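Local coordinates for protein D-aminopeptidase (Bacillus subtilis, PDB 1HI9) that removes N-terminal residues from peptides containing D-amino acids, using two zinc ions per subunit inside the central chamber of a self-compartmentalizing homodecamer, at residues L3-D8 with V54-S59; E37-C42 with L99-H104; S61-L66 with D81-S86; E89-T94 with Y144-L149. All blocks are in the same frame, centred on the assembly; numbering follows the deposited sequence.

Contact 1 of 4, residues L3-D8 with V54-S59; sequences LYMSVD and VLVNDS. With ZN (zinc ion), chain F; ZN (zinc ion), chain G.
Ser6 OG is gripped from several sides at the C-terminal end of two parallel strands: it lies 2.7 Å from Ser59 OG in a hydrogen bond whose direction is open, and it also bonds Tyr103 OH and Met87 O. Its position anti to the Ser6 backbone N (chi1 175°) turns it to both hydroxyls. Five backbone bonds pair the strands, among them Met5 N to Leu55 O at 2.7 Å and Val7 N to Asn57 O at 3.0 Å, the latter almost straight. On the same face as Ser6, Leu55 CD1 meets the edge of the Tyr4 ring, 4.1 Å from Tyr4 CD1, while Tyr4 OH bonds Glu89 O. A leucine in place of Tyr4 would probably leave Glu89 O without this hydroxyl, and Leu55 CD1 without the ring edge it rests against. Asp8 bridges both zinc ions, with OD2 2.0 Å from one and OD1 2.3 Å from the other; Glu10, His60, His104 and Glu133 supply the remaining protein ligands. On the opposite face, Met5, Val7, Val54 and Val56 pack against helix 28-48, which makes the right-handed beta-alpha-beta crossover between these strands, while strands 97-103 and 76-80 flank the pair.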
loop_
_atom_site.group_PDB
_atom_site.type_symbol
_atom_site.label_atom_id
_atom_site.label_comp_id
_atom_site.label_asym_id
_atom_site.label_seq_id
_atom_site.Cartn_x
_atom_site.Cartn_y
_atom_site.Cartn_z
ATOM N N LEU A 3 35.882 32.098 -4.767
ATOM C CA LEU A 3 35.533 31.534 -3.478
ATOM C C LEU A 3 34.752 30.230 -3.680
ATOM O O LEU A 3 33.837 30.158 -4.502
ATOM C CB LEU A 3 34.713 32.553 -2.683
ATOM C CG LEU A 3 34.306 32.282 -1.228
ATOM C CD1 LEU A 3 33.049 31.466 -1.209
ATOM C CD2 LEU A 3 35.426 31.583 -0.474
ATOM N N TYR A 4 35.143 29.194 -2.943
ATOM C CA TYR A 4 34.491 27.891 -3.022
ATOM C C TYR A 4 33.548 27.689 -1.847
ATOM O O TYR A 4 33.912 27.945 -0.696
ATOM C CB TYR A 4 35.516 26.766 -2.993
ATOM C CG TYR A 4 34.891 25.390 -3.126
ATOM C CD1 TYR A 4 34.525 24.888 -4.382
ATOM C CD2 TYR A 4 34.650 24.598 -2.001
ATOM C CE1 TYR A 4 33.938 23.627 -4.514
ATOM C CE2 TYR A 4 34.061 23.337 -2.121
ATOM C CZ TYR A 4 33.711 22.857 -3.379
ATOM O OH TYR A 4 33.167 21.598 -3.509
ATOM N N MET A 5 32.347 27.195 -2.134
ATOM C CA MET A 5 31.356 26.951 -1.092
ATOM C C MET A 5 30.833 25.520 -1.079
ATOM O O MET A 5 30.416 24.984 -2.100
ATOM C CB MET A 5 30.170 27.904 -1.241
ATOM C CG MET A 5 30.337 29.230 -0.533
ATOM S SD MET A 5 28.871 30.283 -0.666
ATOM C CE MET A 5 27.691 29.375 0.294
ATOM N N SER A 6 30.872 24.904 0.095
ATOM C CA SER A 6 30.363 23.555 0.274
ATOM C C SER A 6 29.188 23.732 1.212
ATOM O O SER A 6 29.359 24.195 2.342
ATOM C CB SER A 6 31.408 22.653 0.916
ATOM O OG SER A 6 30.862 21.374 1.189
ATOM N N VAL A 7 27.992 23.378 0.748
ATOM C CA VAL A 7 26.806 23.537 1.576
ATOM C C VAL A 7 26.128 22.228 1.969
ATOM O O VAL A 7 25.644 21.485 1.114
ATOM C CB VAL A 7 25.746 24.423 0.877
ATOM C CG1 VAL A 7 24.663 24.815 1.876
ATOM C CG2 VAL A 7 26.403 25.659 0.283
ATOM N N ASP A 8 26.096 21.963 3.274
ATOM C CA ASP A 8 25.448 20.778 3.820
ATOM C C ASP A 8 24.094 21.251 4.359
ATOM O O ASP A 8 23.780 22.442 4.288
ATOM C CB ASP A 8 26.293 20.187 4.953
ATOM C CG ASP A 8 26.150 18.684 5.065
ATOM O OD1 ASP A 8 25.284 18.106 4.379
ATOM O OD2 ASP A 8 26.905 18.073 5.845
ATOM N N VAL A 54 31.943 32.644 -7.359
ATOM C CA VAL A 54 31.515 31.863 -6.207
ATOM C C VAL A 54 30.937 30.542 -6.697
ATOM O O VAL A 54 29.859 30.510 -7.287
ATOM C CB VAL A 54 30.442 32.590 -5.385
ATOM C CG1 VAL A 54 30.081 31.760 -4.166
ATOM C CG2 VAL A 54 30.945 33.955 -4.965
ATOM N N LEU A 55 31.679 29.460 -6.463
ATOM C CA LEU A 55 31.260 28.124 -6.861
ATOM C C LEU A 55 30.546 27.496 -5.673
ATOM O O LEU A 55 31.132 27.361 -4.593
ATOM C CB LEU A 55 32.475 27.265 -7.225
ATOM C CG LEU A 55 32.336 26.297 -8.399
ATOM C CD1 LEU A 55 33.377 25.209 -8.269
ATOM C CD2 LEU A 55 30.948 25.695 -8.425
ATOM N N VAL A 56 29.291 27.109 -5.877
ATOM C CA VAL A 56 28.488 26.510 -4.817
ATOM C C VAL A 56 28.226 25.034 -5.090
ATOM O O VAL A 56 27.566 24.677 -6.067
ATOM C CB VAL A 56 27.135 27.245 -4.662
ATOM C CG1 VAL A 56 26.386 26.719 -3.436
ATOM C CG2 VAL A 56 27.378 28.745 -4.542
ATOM N N ASN A 57 28.751 24.183 -4.210
ATOM C CA ASN A 57 28.609 22.735 -4.328
ATOM C C ASN A 57 27.626 22.191 -3.287
ATOM O O ASN A 57 27.871 22.273 -2.079
ATOM C CB ASN A 57 29.971 22.059 -4.135
ATOM C CG ASN A 57 29.921 20.557 -4.359
ATOM O OD1 ASN A 57 30.635 19.792 -3.708
ATOM N ND2 ASN A 57 29.089 20.129 -5.285
ATOM N N ASP A 58 26.513 21.643 -3.760
ATOM C CA ASP A 58 25.505 21.066 -2.878
ATOM C C ASP A 58 26.184 19.833 -2.309
ATOM O O ASP A 58 26.526 18.913 -3.060
ATOM C CB ASP A 58 24.271 20.659 -3.690
ATOM C CG ASP A 58 23.077 20.329 -2.819
ATOM O OD1 ASP A 58 23.268 19.655 -1.782
ATOM O OD2 ASP A 58 21.947 20.728 -3.182
ATOM N N SER A 59 26.372 19.803 -0.991
ATOM C CA SER A 59 27.069 18.679 -0.355
ATOM C C SER A 59 26.241 17.794 0.558
ATOM O O SER A 59 26.791 17.130 1.429
ATOM C CB SER A 59 28.266 19.208 0.437
ATOM O OG SER A 59 29.081 20.017 -0.383
HETATM ZN ZN ZN F . 27.142 16.227 6.617
HETATM ZN ZN ZN G . 24.309 16.233 5.253
HETATM O O HOH W 1 26.261 14.627 5.579
#

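Contact 2 of 4, residues E37-C42 with L99-H104; sequences EEANYC and LFLGYH. With ZN (zinc ion), chain F.
Leu101 spreads its two methyl branches beneath helix 28-48, each finding a different part of it. Leu101 CD1 lies against the helix backbone, 3.5 Å from Ala39 CA, and the same methyl of Leu101 touches Cys42 SG at 3.8 Å. Leu101 CD2 turns to Glu38, whose side chain it crosses at a slant, meeting the aliphatic Glu38 CG at 3.5 Å as well as the carboxylate end. Leu99, two residues earlier and on the same face of the strand, adds its CD1 at 4.1 Å from Cys42 CB.

In the next shell, the Glu38 chain leaves with CG anti to the backbone N (chi1 176°) and bends at chi2, which carries its carboxylate past Leu101 toward the backbone N of Gly102. There a water donates to Glu38 OE2 at 2.5 Å and accepts a weak bond from Gly102 N, linking the two segments where they make no direct hydrogen bond. The other oxygen, OE1, is held by Ser13 OG and by a salt bridge to Arg190. Gly102 has a positive phi (65°), a backbone shape readily adopted by glycine, at the corner that leads to His104; His104 NE2 then binds zinc at 1.9 Å, alongside Asp8 and Glu133, and the His104 ring stacks with that of His115, the catalytic nucleophile.

This is the helix-on-sheet packing of an alpha/beta layer, with the chain running on from the strand into a zinc ligand. Helix 187-203 lies beside helix 28-48, touching Glu38 and Cys42, while strand 97-103 runs between strands 2-7 and 148-152 and shares Met5 with the helix in the core.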
loop_
_atom_site.group_PDB
_atom_site.type_symbol
_atom_site.label_atom_id
_atom_site.label_comp_id
_atom_site.label_asym_id
_atom_site.label_seq_id
_atom_site.Cartn_x
_atom_site.Cartn_y
_atom_site.Cartn_z
ATOM N N GLU A 37 18.239 29.909 0.745
ATOM C CA GLU A 37 18.317 31.290 1.183
ATOM C C GLU A 37 19.517 31.541 2.079
ATOM O O GLU A 37 20.141 32.598 1.989
ATOM C CB GLU A 37 17.018 31.688 1.871
ATOM C CG GLU A 37 15.863 31.700 0.886
ATOM C CD GLU A 37 14.568 32.159 1.495
ATOM O OE1 GLU A 37 14.155 31.580 2.528
ATOM O OE2 GLU A 37 13.964 33.097 0.937
ATOM N N GLU A 38 19.848 30.567 2.925
ATOM C CA GLU A 38 20.995 30.692 3.814
ATOM C C GLU A 38 22.257 30.872 2.982
ATOM O O GLU A 38 23.086 31.721 3.280
ATOM C CB GLU A 38 21.138 29.449 4.702
ATOM C CG GLU A 38 22.385 29.471 5.584
ATOM C CD GLU A 38 22.124 28.937 6.994
ATOM O OE1 GLU A 38 21.139 29.362 7.627
ATOM O OE2 GLU A 38 22.912 28.104 7.482
ATOM N N ALA A 39 22.382 30.072 1.931
ATOM C CA ALA A 39 23.533 30.158 1.053
ATOM C C ALA A 39 23.582 31.516 0.346
ATOM O O ALA A 39 24.662 32.077 0.149
ATOM C CB ALA A 39 23.496 29.026 0.017
ATOM N N ASN A 40 22.417 32.038 -0.039
ATOM C CA ASN A 40 22.375 33.323 -0.719
ATOM C C ASN A 40 22.973 34.425 0.141
ATOM O O ASN A 40 23.667 35.301 -0.374
ATOM C CB ASN A 40 20.944 33.694 -1.130
ATOM C CG ASN A 40 20.449 32.888 -2.327
ATOM O OD1 ASN A 40 21.235 32.446 -3.170
ATOM N ND2 ASN A 40 19.139 32.713 -2.412
ATOM N N TYR A 41 22.733 34.382 1.447
ATOM C CA TYR A 41 23.294 35.417 2.307
ATOM C C TYR A 41 24.813 35.461 2.154
ATOM O O TYR A 41 25.399 36.531 1.981
ATOM C CB TYR A 41 22.926 35.177 3.771
ATOM C CG TYR A 41 21.507 35.546 4.112
ATOM C CD1 TYR A 41 20.578 34.568 4.435
ATOM C CD2 TYR A 41 21.103 36.881 4.147
ATOM C CE1 TYR A 41 19.282 34.899 4.796
ATOM C CE2 TYR A 41 19.803 37.227 4.504
ATOM C CZ TYR A 41 18.895 36.227 4.833
ATOM O OH TYR A 41 17.610 36.544 5.216
ATOM N N CYS A 42 25.449 34.292 2.192
ATOM C CA CYS A 42 26.901 34.225 2.056
ATOM C C CYS A 42 27.375 34.606 0.662
ATOM O O CYS A 42 28.366 35.322 0.506
ATOM C CB CYS A 42 27.404 32.825 2.407
ATOM S SG CYS A 42 27.073 32.358 4.128
ATOM N N LEU A 99 34.493 28.048 1.967
ATOM C CA LEU A 99 33.494 28.390 2.975
ATOM C C LEU A 99 32.553 27.197 3.158
ATOM O O LEU A 99 31.875 26.783 2.218
ATOM C CB LEU A 99 32.708 29.621 2.519
ATOM C CG LEU A 99 31.900 30.404 3.565
ATOM C CD1 LEU A 99 31.333 31.682 2.935
ATOM C CD2 LEU A 99 30.779 29.547 4.101
ATOM N N PHE A 100 32.525 26.640 4.365
ATOM C CA PHE A 100 31.659 25.498 4.663
ATOM C C PHE A 100 30.392 26.022 5.330
ATOM O O PHE A 100 30.465 26.676 6.370
ATOM C CB PHE A 100 32.375 24.513 5.596
ATOM C CG PHE A 100 33.599 23.870 4.994
ATOM C CD1 PHE A 100 34.391 23.014 5.755
ATOM C CD2 PHE A 100 33.954 24.096 3.676
ATOM C CE1 PHE A 100 35.509 22.398 5.204
ATOM C CE2 PHE A 100 35.067 23.482 3.125
ATOM C CZ PHE A 100 35.844 22.632 3.889
ATOM N N LEU A 101 29.241 25.725 4.731
ATOM C CA LEU A 101 27.943 26.195 5.232
ATOM C C LEU A 101 27.012 25.056 5.619
ATOM O O LEU A 101 26.961 24.026 4.950
ATOM C CB LEU A 101 27.252 27.037 4.156
ATOM C CG LEU A 101 26.562 28.343 4.536
ATOM C CD1 LEU A 101 25.822 28.851 3.312
ATOM C CD2 LEU A 101 25.604 28.163 5.692
ATOM N N GLY A 102 26.256 25.261 6.691
ATOM C CA GLY A 102 25.327 24.247 7.141
ATOM C C GLY A 102 25.994 22.973 7.612
ATOM O O GLY A 102 25.422 21.886 7.498
ATOM N N TYR A 103 27.210 23.098 8.134
ATOM C CA TYR A 103 27.918 21.931 8.627
ATOM C C TYR A 103 27.446 21.498 10.009
ATOM O O TYR A 103 26.784 22.245 10.736
ATOM C CB TYR A 103 29.422 22.187 8.618
ATOM C CG TYR A 103 30.067 21.818 7.294
ATOM C CD1 TYR A 103 29.532 22.264 6.087
ATOM C CD2 TYR A 103 31.190 21.007 7.249
ATOM C CE1 TYR A 103 30.103 21.901 4.865
ATOM C CE2 TYR A 103 31.769 20.642 6.035
ATOM C CZ TYR A 103 31.224 21.086 4.853
ATOM O OH TYR A 103 31.794 20.696 3.669
ATOM N N HIS A 104 27.798 20.268 10.356
ATOM C CA HIS A 104 27.404 19.674 11.631
ATOM C C HIS A 104 28.583 18.982 12.280
ATOM O O HIS A 104 29.620 18.815 11.662
ATOM C CB HIS A 104 26.281 18.655 11.386
ATOM C CG HIS A 104 26.622 17.647 10.331
ATOM N ND1 HIS A 104 27.461 16.579 10.561
ATOM C CD2 HIS A 104 26.281 17.582 9.022
ATOM C CE1 HIS A 104 27.621 15.893 9.443
ATOM N NE2 HIS A 104 26.915 16.483 8.494
HETATM ZN ZN ZN F . 27.142 16.227 6.617
HETATM O O HOH W 2 24.883 27.046 8.575
HETATM O O HOH W 1 26.261 14.627 5.579
#

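Contact 3 of 4, residues S61-L66 with D81-S86; sequences SKMNNL and DVKPFS
Asp81 comes first, its CB 3.7 Å from Lys62 O. Its side chain runs beside that of Lys62, pointing the same way, but Asp81 OD2 and Lys62 NZ remain 4.4 Å apart, an electrostatic approach longer than a salt bridge. The other oxygen, OD1, bonds Ser180 OG of a second subunit, so this end of the contact lies at a subunit interface. The chain of Lys83 bends at chi3 (-62°) and crosses Met63, bringing Lys83 NZ to 3.2 Å from Met63 SD; the Lys83 ammonium gives a weak hydrogen bond to Gly80 O. Lys83 opens a type I beta turn, closed by Ser86 N on Lys83 O at 3.0 Å; this turn belongs to the loop after strand 76-80, and the facing segment to the loop after strand 53-58, which carries His60 of the zinc site. Pro84 and Phe85 form the bend, with Pro84 against Ile177 of the second subunit. At Ser86 the turn meets the far end of Met63, an extended thioether chain whose CE lies 3.2 Å from Ser86 OG. Shortening Met63 to an alanine is likely to open a gap between the loops, leaving the CE and ammonium end of Lys83 and the hydroxyl side of Ser86 without their packing partner.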
loop_
_atom_site.group_PDB
_atom_site.type_symbol
_atom_site.label_atom_id
_atom_site.label_comp_id
_atom_site.label_asym_id
_atom_site.label_seq_id
_atom_site.Cartn_x
_atom_site.Cartn_y
_atom_site.Cartn_z
ATOM N N SER A 61 23.418 14.618 1.063
ATOM C CA SER A 61 22.698 13.465 0.527
ATOM C C SER A 61 22.794 13.318 -1.005
ATOM O O SER A 61 23.879 13.065 -1.536
ATOM C CB SER A 61 21.232 13.565 0.972
ATOM O OG SER A 61 20.491 12.390 0.679
ATOM N N LYS A 62 21.667 13.467 -1.707
ATOM C CA LYS A 62 21.650 13.348 -3.167
ATOM C C LYS A 62 22.151 14.620 -3.822
ATOM O O LYS A 62 22.211 14.713 -5.044
ATOM C CB LYS A 62 20.242 13.026 -3.689
ATOM C CG LYS A 62 19.710 11.717 -3.173
ATOM C CD LYS A 62 20.658 10.580 -3.508
ATOM C CE LYS A 62 20.407 9.378 -2.601
ATOM N NZ LYS A 62 21.326 8.245 -2.903
ATOM N N MET A 63 22.488 15.600 -2.992
ATOM C CA MET A 63 23.031 16.879 -3.445
ATOM C C MET A 63 22.225 17.580 -4.537
ATOM O O MET A 63 22.777 18.218 -5.435
ATOM C CB MET A 63 24.483 16.659 -3.877
ATOM C CG MET A 63 25.308 16.035 -2.757
ATOM S SD MET A 63 26.852 15.273 -3.309
ATOM C CE MET A 63 27.609 14.844 -1.748
ATOM N N ASN A 64 20.908 17.459 -4.442
ATOM C CA ASN A 64 19.995 18.099 -5.377
ATOM C C ASN A 64 18.980 18.893 -4.544
ATOM O O ASN A 64 17.798 19.020 -4.900
ATOM C CB ASN A 64 19.287 17.049 -6.251
ATOM C CG ASN A 64 18.599 15.964 -5.435
ATOM O OD1 ASN A 64 18.425 16.095 -4.215
ATOM N ND2 ASN A 64 18.184 14.892 -6.108
ATOM N N ASN A 65 19.481 19.439 -3.437
ATOM C CA ASN A 65 18.682 20.200 -2.475
ATOM C C ASN A 65 18.604 21.695 -2.780
ATOM O O ASN A 65 17.522 22.283 -2.783
ATOM C CB ASN A 65 19.264 20.014 -1.072
ATOM C CG ASN A 65 19.635 18.582 -0.788
ATOM O OD1 ASN A 65 18.763 17.736 -0.627
ATOM N ND2 ASN A 65 20.941 18.294 -0.742
ATOM N N LEU A 66 19.755 22.318 -3.005
ATOM C CA LEU A 66 19.766 23.739 -3.325
ATOM C C LEU A 66 18.894 23.938 -4.561
ATOM O O LEU A 66 19.005 23.191 -5.532
ATOM C CB LEU A 66 21.192 24.214 -3.591
ATOM C CG LEU A 66 22.075 24.267 -2.343
ATOM C CD1 LEU A 66 23.503 24.586 -2.737
ATOM C CD2 LEU A 66 21.531 25.304 -1.376
ATOM N N ASP A 81 24.807 14.026 -7.620
ATOM C CA ASP A 81 25.711 13.182 -6.864
ATOM C C ASP A 81 26.613 12.319 -7.752
ATOM O O ASP A 81 26.679 12.498 -8.976
ATOM C CB ASP A 81 24.914 12.300 -5.893
ATOM C CG ASP A 81 24.060 11.269 -6.600
ATOM O OD1 ASP A 81 23.702 11.499 -7.771
ATOM O OD2 ASP A 81 23.738 10.229 -5.979
ATOM N N VAL A 82 27.301 11.376 -7.121
ATOM C CA VAL A 82 28.236 10.508 -7.809
ATOM C C VAL A 82 29.354 11.376 -8.403
ATOM O O VAL A 82 29.851 11.120 -9.506
ATOM C CB VAL A 82 27.558 9.669 -8.937
ATOM C CG1 VAL A 82 28.499 8.553 -9.384
ATOM C CG2 VAL A 82 26.253 9.058 -8.445
ATOM N N LYS A 83 29.732 12.422 -7.670
ATOM C CA LYS A 83 30.818 13.306 -8.091
ATOM C C LYS A 83 32.130 12.741 -7.549
ATOM O O LYS A 83 32.211 12.339 -6.389
ATOM C CB LYS A 83 30.623 14.722 -7.549
ATOM C CG LYS A 83 29.424 15.430 -8.122
ATOM C CD LYS A 83 29.112 16.710 -7.364
ATOM C CE LYS A 83 28.767 16.416 -5.913
ATOM N NZ LYS A 83 28.018 17.542 -5.313
ATOM N N PRO A 84 33.173 12.703 -8.389
ATOM C CA PRO A 84 34.492 12.185 -8.007
ATOM C C PRO A 84 34.945 12.588 -6.589
ATOM O O PRO A 84 35.514 11.767 -5.860
ATOM C CB PRO A 84 35.399 12.740 -9.099
ATOM C CG PRO A 84 34.503 12.704 -10.299
ATOM C CD PRO A 84 33.193 13.239 -9.761
ATOM N N PHE A 85 34.686 13.836 -6.195
ATOM C CA PHE A 85 35.091 14.288 -4.869
ATOM C C PHE A 85 33.975 14.761 -3.936
ATOM O O PHE A 85 34.192 15.590 -3.061
ATOM C CB PHE A 85 36.210 15.342 -4.975
ATOM C CG PHE A 85 37.495 14.783 -5.510
ATOM C CD1 PHE A 85 37.755 14.787 -6.880
ATOM C CD2 PHE A 85 38.394 14.149 -4.661
ATOM C CE1 PHE A 85 38.888 14.156 -7.396
ATOM C CE2 PHE A 85 39.525 13.519 -5.165
ATOM C CZ PHE A 85 39.773 13.518 -6.534
ATOM N N SER A 86 32.785 14.210 -4.149
ATOM C CA SER A 86 31.619 14.459 -3.314
ATOM C C SER A 86 31.462 15.881 -2.786
ATOM O O SER A 86 31.220 16.808 -3.563
ATOM C CB SER A 86 31.637 13.458 -2.141
ATOM O OG SER A 86 30.446 13.497 -1.368
#

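Contact 4 of 4, residues E89-T94 with Y144-L149; sequences EGLDDT and YDVPVL
Tyr144 lays one face of its ring over the backbone of Leu91 and Asp92. Asp92 CA sits 3.9 Å from the ring centroid and 21° off its normal, a CH-pi contact, and Leu91 O lies over the same face toward the rim, 3.3 Å from Tyr144 CE1. The ring leaves its own backbone with CG anti to the carbonyl carbon (chi1 -67°), which lets it cover the loop while Tyr144 O receives a CA-H...O contact from Asp93 CA at 3.5 Å. Beside the ring, the side chains of Leu91 and Val146 run antiparallel alongside one another, with Leu91 CD2 4.0 Å from Val146 CG2; that valine methyl also rests 3.4 Å from Asp92 O. The loop under the ring is shaped by an Asx turn: Asp92 OD1 accepts from Thr94 N at 2.8 Å, with the N-H coming in well out of the carboxylate plane, and from Thr94 OG1 on its syn side. Asp145 is the C-prime residue of the Schellman motif that ends helix 133-143. No hydrogen bond joins the two segments. Their cohesion therefore rests on ring-to-backbone, CA-H...O and aliphatic contacts, while Asp92 OD1 is used within the loop and Thr94 OG1 also bonds Lys2.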
loop_
_atom_site.group_PDB
_atom_site.type_symbol
_atom_site.label_atom_id
_atom_site.label_comp_id
_atom_site.label_asym_id
_atom_site.label_seq_id
_atom_site.Cartn_x
_atom_site.Cartn_y
_atom_site.Cartn_z
ATOM N N GLU A 89 33.803 18.518 -4.496
ATOM C CA GLU A 89 33.866 18.484 -5.947
ATOM C C GLU A 89 33.978 19.908 -6.500
ATOM O O GLU A 89 33.244 20.811 -6.088
ATOM C CB GLU A 89 32.607 17.831 -6.518
ATOM C CG GLU A 89 32.574 17.844 -8.027
ATOM C CD GLU A 89 33.688 17.000 -8.628
ATOM O OE1 GLU A 89 34.109 17.299 -9.775
ATOM O OE2 GLU A 89 34.134 16.034 -7.957
ATOM N N GLY A 90 34.912 20.104 -7.424
ATOM C CA GLY A 90 35.091 21.413 -8.026
ATOM C C GLY A 90 36.119 22.302 -7.352
ATOM O O GLY A 90 36.438 23.379 -7.851
ATOM N N LEU A 91 36.646 21.858 -6.220
ATOM C CA LEU A 91 37.641 22.638 -5.488
ATOM C C LEU A 91 39.063 22.334 -5.990
ATOM O O LEU A 91 39.508 21.189 -5.937
ATOM C CB LEU A 91 37.540 22.311 -3.990
ATOM C CG LEU A 91 38.011 23.357 -2.972
ATOM C CD1 LEU A 91 37.909 22.790 -1.566
ATOM C CD2 LEU A 91 39.437 23.774 -3.258
ATOM N N ASP A 92 39.760 23.356 -6.486
ATOM C CA ASP A 92 41.135 23.199 -6.962
ATOM C C ASP A 92 42.014 24.313 -6.383
ATOM O O ASP A 92 41.551 25.100 -5.558
ATOM C CB ASP A 92 41.200 23.222 -8.495
ATOM C CG ASP A 92 40.636 24.497 -9.085
ATOM O OD1 ASP A 92 40.711 25.550 -8.409
ATOM O OD2 ASP A 92 40.129 24.455 -10.227
ATOM N N ASP A 93 43.268 24.389 -6.828
ATOM C CA ASP A 93 44.205 25.393 -6.322
ATOM C C ASP A 93 43.993 26.809 -6.851
ATOM O O ASP A 93 44.755 27.715 -6.532
ATOM C CB ASP A 93 45.653 24.950 -6.596
ATOM C CG ASP A 93 45.999 24.929 -8.080
ATOM O OD1 ASP A 93 47.106 24.454 -8.416
ATOM O OD2 ASP A 93 45.176 25.387 -8.908
ATOM N N THR A 94 42.956 27.004 -7.649
ATOM C CA THR A 94 42.687 28.324 -8.203
ATOM C C THR A 94 41.737 29.133 -7.318
ATOM O O THR A 94 41.348 30.240 -7.675
ATOM C CB THR A 94 42.068 28.222 -9.607
ATOM O OG1 THR A 94 40.691 27.839 -9.495
ATOM C CG2 THR A 94 42.811 27.178 -10.433
ATOM N N TYR A 144 45.141 21.410 -1.982
ATOM C CA TYR A 144 45.213 22.413 -3.036
ATOM C C TYR A 144 45.699 23.749 -2.498
ATOM O O TYR A 144 45.637 24.758 -3.193
ATOM C CB TYR A 144 43.846 22.602 -3.700
ATOM C CG TYR A 144 43.364 21.392 -4.482
ATOM C CD1 TYR A 144 42.439 20.496 -3.928
ATOM C CD2 TYR A 144 43.830 21.143 -5.775
ATOM C CE1 TYR A 144 41.990 19.387 -4.643
ATOM C CE2 TYR A 144 43.388 20.036 -6.499
ATOM C CZ TYR A 144 42.467 19.165 -5.926
ATOM O OH TYR A 144 42.030 18.081 -6.642
ATOM N N ASP A 145 46.186 23.745 -1.261
ATOM C CA ASP A 145 46.678 24.957 -0.619
ATOM C C ASP A 145 45.609 26.019 -0.489
ATOM O O ASP A 145 45.895 27.214 -0.560
ATOM C CB ASP A 145 47.873 25.524 -1.379
ATOM C CG ASP A 145 49.160 24.860 -0.982
ATOM O OD1 ASP A 145 49.573 25.046 0.187
ATOM O OD2 ASP A 145 49.750 24.144 -1.828
ATOM N N VAL A 146 44.374 25.575 -0.304
ATOM C CA VAL A 146 43.271 26.499 -0.146
ATOM C C VAL A 146 42.847 26.459 1.303
ATOM O O VAL A 146 42.614 25.396 1.865
ATOM C CB VAL A 146 42.087 26.125 -1.036
ATOM C CG1 VAL A 146 40.941 27.079 -0.783
ATOM C CG2 VAL A 146 42.510 26.168 -2.497
ATOM N N PRO A 147 42.775 27.627 1.941
ATOM C CA PRO A 147 42.377 27.720 3.348
ATOM C C PRO A 147 40.863 27.794 3.554
ATOM O O PRO A 147 40.136 28.356 2.734
ATOM C CB PRO A 147 43.075 28.991 3.807
ATOM C CG PRO A 147 42.970 29.866 2.575
ATOM C CD PRO A 147 43.322 28.910 1.456
ATOM N N VAL A 148 40.402 27.213 4.656
ATOM C CA VAL A 148 38.994 27.226 4.998
ATOM C C VAL A 148 38.792 28.512 5.793
ATOM O O VAL A 148 39.081 28.577 6.989
ATOM C CB VAL A 148 38.619 26.007 5.863
ATOM C CG1 VAL A 148 37.171 26.093 6.290
ATOM C CG2 VAL A 148 38.874 24.723 5.082
ATOM N N LEU A 149 38.300 29.541 5.116
ATOM C CA LEU A 149 38.104 30.842 5.733
ATOM C C LEU A 149 36.981 30.914 6.749
ATOM O O LEU A 149 37.098 31.593 7.770
ATOM C CB LEU A 149 37.867 31.890 4.647
ATOM C CG LEU A 149 38.947 31.951 3.566
ATOM C CD1 LEU A 149 38.640 33.091 2.591
ATOM C CD2 LEU A 149 40.311 32.162 4.211
#

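In the fold
Contacts 1, 2 and 4 all reach the same mixed sheet, in which strands 53-58, 2-7, 97-103 and 148-152 lie next to one another. Contacts 1 and 2 have centres about 8 Å apart and share a zinc ion. Helix 28-48, which contact 2 packs on the sheet, follows strand 2-7 and precedes strand 53-58, so the segments of these two contacts alternate along the chain; those of contacts 2 and 4 cross likewise. Contact 3, about 11 Å from contact 1 between centres, is nested within the chain spanned by contact 2 and joins loops that also meet a second subunit. Contact 4, its centre about 17 Å from that of contact 2, lies away from the metals. The sheet thus connects the dinuclear zinc site with more peripheral loop packing.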